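Local coordinates for protein 5-oxopent-3-ene-1,2,5-tricarboxylate decarboxylase (Exiguobacterium antarcticum B7, PDB 6IYM) that belongs to the fumarylacetoacetate hydrolase family and binds a magnesium ion through a cluster of acidic side chains, at residues A[127-132]-A[219-224]. Sequence-based numbering, arbitrary orientation.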
ATOM      1  N   LEU A 127     -11.278 -14.753   2.291  1.00 33.62           N
ATOM      2  CA  LEU A 127     -11.251 -14.967   0.826  1.00 35.63           C
ATOM      3  C   LEU A 127     -10.570 -13.759   0.187  1.00 38.67           C
ATOM      4  O   LEU A 127     -10.975 -12.628   0.482  1.00 40.46           O
ATOM      5  CB  LEU A 127     -12.680 -15.112   0.308  1.00 40.55           C
ATOM      6  CG  LEU A 127     -12.829 -15.170  -1.211  1.00 38.29           C
ATOM      7  CD1 LEU A 127     -12.119 -16.382  -1.774  1.00 38.79           C
ATOM      8  CD2 LEU A 127     -14.308 -15.181  -1.592  1.00 39.94           C
ATOM      9  N   ALA A 128      -9.562 -14.005  -0.631  1.00 36.73           N
ATOM     10  CA  ALA A 128      -8.796 -12.970  -1.339  1.00 37.61           C
ATOM     11  C   ALA A 128      -9.226 -12.960  -2.798  1.00 38.93           C
ATOM     12  O   ALA A 128      -9.165 -14.026  -3.413  1.00 42.03           O
ATOM     13  CB  ALA A 128      -7.329 -13.262  -1.244  1.00 39.06           C
ATOM     14  N   ILE A 129      -9.643 -11.802  -3.317  1.00 43.98           N
ATOM     15  CA  ILE A 129      -9.813 -11.562  -4.787  1.00 40.29           C
ATOM     16  C   ILE A 129      -8.461 -11.199  -5.418  1.00 38.29           C
ATOM     17  O   ILE A 129      -7.813 -10.232  -4.952  1.00 42.62           O
ATOM     18  CB  ILE A 129     -10.832 -10.439  -5.053  1.00 41.04           C
ATOM     19  CG1 ILE A 129     -12.168 -10.682  -4.351  1.00 41.74           C
ATOM     20  CG2 ILE A 129     -11.001 -10.224  -6.551  1.00 38.56           C
ATOM     21  CD1 ILE A 129     -13.038  -9.432  -4.276  1.00 43.85           C
ATOM     22  N   ILE A 130      -8.093 -11.878  -6.499  1.00 39.16           N
ATOM     23  CA  ILE A 130      -6.882 -11.583  -7.310  1.00 41.48           C
ATOM     24  C   ILE A 130      -7.290 -10.875  -8.610  1.00 39.89           C
ATOM     25  O   ILE A 130      -7.918 -11.505  -9.448  1.00 43.31           O
ATOM     26  CB  ILE A 130      -6.121 -12.876  -7.597  1.00 42.84           C
ATOM     27  CG1 ILE A 130      -5.866 -13.679  -6.319  1.00 45.61           C
ATOM     28  CG2 ILE A 130      -4.833 -12.555  -8.329  1.00 43.78           C
ATOM     29  CD1 ILE A 130      -4.859 -13.040  -5.406  1.00 48.23           C
ATOM     30  N   ILE A 131      -6.904  -9.616  -8.789  1.00 42.79           N
ATOM     31  CA  ILE A 131      -7.319  -8.782  -9.964  1.00 39.50           C
ATOM     32  C   ILE A 131      -6.416  -9.192 -11.124  1.00 42.93           C
ATOM     33  O   ILE A 131      -5.201  -9.360 -10.891  1.00 39.32           O
ATOM     34  CB  ILE A 131      -7.224  -7.284  -9.628  1.00 41.92           C
ATOM     35  CG1 ILE A 131      -8.125  -6.915  -8.450  1.00 42.77           C
ATOM     36  CG2 ILE A 131      -7.481  -6.409 -10.846  1.00 40.55           C
ATOM     37  CD1 ILE A 131      -9.600  -7.054  -8.734  1.00 45.88           C
ATOM     38  N   GLY A 132      -7.005  -9.426 -12.296  1.00 42.70           N
ATOM     39  CA  GLY A 132      -6.272  -9.917 -13.475  1.00 44.79           C
ATOM     40  C   GLY A 132      -6.132  -8.841 -14.541  1.00 43.19           C
ATOM     41  O   GLY A 132      -5.252  -8.977 -15.395  1.00 47.62           O
ATOM     42  N   VAL A 219     -18.813  -9.105  -6.169  1.00 50.56           N
ATOM     43  CA  VAL A 219     -19.146  -8.075  -7.204  1.00 49.08           C
ATOM     44  C   VAL A 219     -19.339  -6.703  -6.547  1.00 45.24           C
ATOM     45  O   VAL A 219     -18.712  -5.747  -7.028  1.00 50.06           O
ATOM     46  CB  VAL A 219     -20.312  -8.499  -8.117  1.00 55.71           C
ATOM     47  CG1 VAL A 219     -20.885  -7.337  -8.907  1.00 59.31           C
ATOM     48  CG2 VAL A 219     -19.865  -9.588  -9.077  1.00 57.04           C
ATOM     49  N   THR A 220     -20.058  -6.581  -5.432  1.00 47.52           N
ATOM     50  CA  THR A 220     -20.260  -5.271  -4.736  1.00 43.65           C
ATOM     51  C   THR A 220     -18.927  -4.708  -4.226  1.00 45.82           C
ATOM     52  O   THR A 220     -18.712  -3.485  -4.274  1.00 39.18           O
ATOM     53  CB  THR A 220     -21.236  -5.403  -3.564  1.00 49.35           C
ATOM     54  OG1 THR A 220     -22.356  -6.123  -4.060  1.00 50.36           O
ATOM     55  CG2 THR A 220     -21.698  -4.087  -2.986  1.00 52.56           C
ATOM     56  N   ILE A 221     -18.056  -5.558  -3.683  1.00 48.98           N
ATOM     57  CA  ILE A 221     -16.720  -5.097  -3.221  1.00 46.17           C
ATOM     58  C   ILE A 221     -15.999  -4.479  -4.432  1.00 41.13           C
ATOM     59  O   ILE A 221     -15.572  -3.330  -4.319  1.00 39.71           O
ATOM     60  CB  ILE A 221     -15.926  -6.244  -2.557  1.00 44.94           C
ATOM     61  CG1 ILE A 221     -16.472  -6.564  -1.160  1.00 43.35           C
ATOM     62  CG2 ILE A 221     -14.453  -5.901  -2.544  1.00 43.18           C
ATOM     63  CD1 ILE A 221     -16.088  -7.912  -0.637  1.00 46.81           C
ATOM     64  N   LEU A 222     -15.899  -5.198  -5.550  1.00 43.59           N
ATOM     65  CA  LEU A 222     -15.186  -4.738  -6.774  1.00 45.74           C
ATOM     66  C   LEU A 222     -15.762  -3.402  -7.263  1.00 52.41           C
ATOM     67  O   LEU A 222     -14.983  -2.445  -7.461  1.00 47.02           O
ATOM     68  CB  LEU A 222     -15.313  -5.814  -7.848  1.00 47.71           C
ATOM     69  CG  LEU A 222     -14.540  -7.104  -7.588  1.00 46.38           C
ATOM     70  CD1 LEU A 222     -14.982  -8.181  -8.571  1.00 47.21           C
ATOM     71  CD2 LEU A 222     -13.051  -6.868  -7.688  1.00 45.22           C
ATOM     72  N   THR A 223     -17.088  -3.345  -7.421  1.00 53.02           N
ATOM     73  CA  THR A 223     -17.880  -2.135  -7.788  1.00 53.66           C
ATOM     74  C   THR A 223     -17.527  -0.948  -6.879  1.00 53.31           C
ATOM     75  O   THR A 223     -17.229   0.141  -7.406  1.00 55.96           O
ATOM     76  CB  THR A 223     -19.371  -2.474  -7.690  1.00 53.52           C
ATOM     77  OG1 THR A 223     -19.658  -3.217  -8.883  1.00 52.49           O
ATOM     78  CG2 THR A 223     -20.230  -1.249  -7.493  1.00 59.29           C
ATOM     79  N   GLU A 224     -17.557  -1.135  -5.556  1.00 49.46           N
ATOM     80  CA  GLU A 224     -17.395  -0.034  -4.569  1.00 49.70           C
ATOM     81  C   GLU A 224     -15.926   0.410  -4.477  1.00 51.64           C
ATOM     82  O   GLU A 224     -15.665   1.616  -4.387  1.00 49.16           O
ATOM     83  CB  GLU A 224     -17.889  -0.498  -3.202  1.00 59.09           C
ATOM     84  CG  GLU A 224     -19.391  -0.601  -3.108  1.00 68.17           C
ATOM     85  CD  GLU A 224     -20.060   0.753  -3.003  1.00 80.57           C
ATOM     86  OE1 GLU A 224     -19.837   1.436  -1.973  1.00 91.36           O
ATOM     87  OE2 GLU A 224     -20.766   1.137  -3.967  1.00 81.02           O
TER
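The helical turn that carries I221 and L222 onto I129 and I131 has one carbonyl oxygen, V219 O, gripped twice by T223: its backbone N lies 2.9 Å from V219 O, and its OG1 adds a weak bond to the same atom. A threonine suits this partly exposed flank because its hydroxyl can turn back onto the helix backbone.

The buried face facing the strand is wholly aliphatic. L222 does most of the joining through one methyl: CD2 packs 3.6 Å from I131 CD1 and 4.1 Å from I129 CG2, bridging two residues whose side chains leave the same side of the strand. The extended second torsion of I129 (chi2 164°) carries its other branch onward, bringing CD1 within 4.2 Å of I221 CG2. Beta-branched isoleucine is at home in the extended backbone and offers a near methyl, CG2, beside a longer arm ending in CD1; leucine forks one carbon later and so reaches further from the helix before it divides. The axes of strand 127-131 and helix 219-224 pass 11.0 Å apart, so the two are joined by side-chain methyls alone, with 151 Å² buried.

Strand 121-131 also supplies E124 and E126 to the magnesium site, whose ion lies about 11 Å from the side chain of I221. Strands 147-158 and 236-238 pair with it on either side, both antiparallel. From these, V147 touches I129 and L222, and I237 touches I131 and I221, so helix 218-225 packs across three neighbouring strands of the sheet.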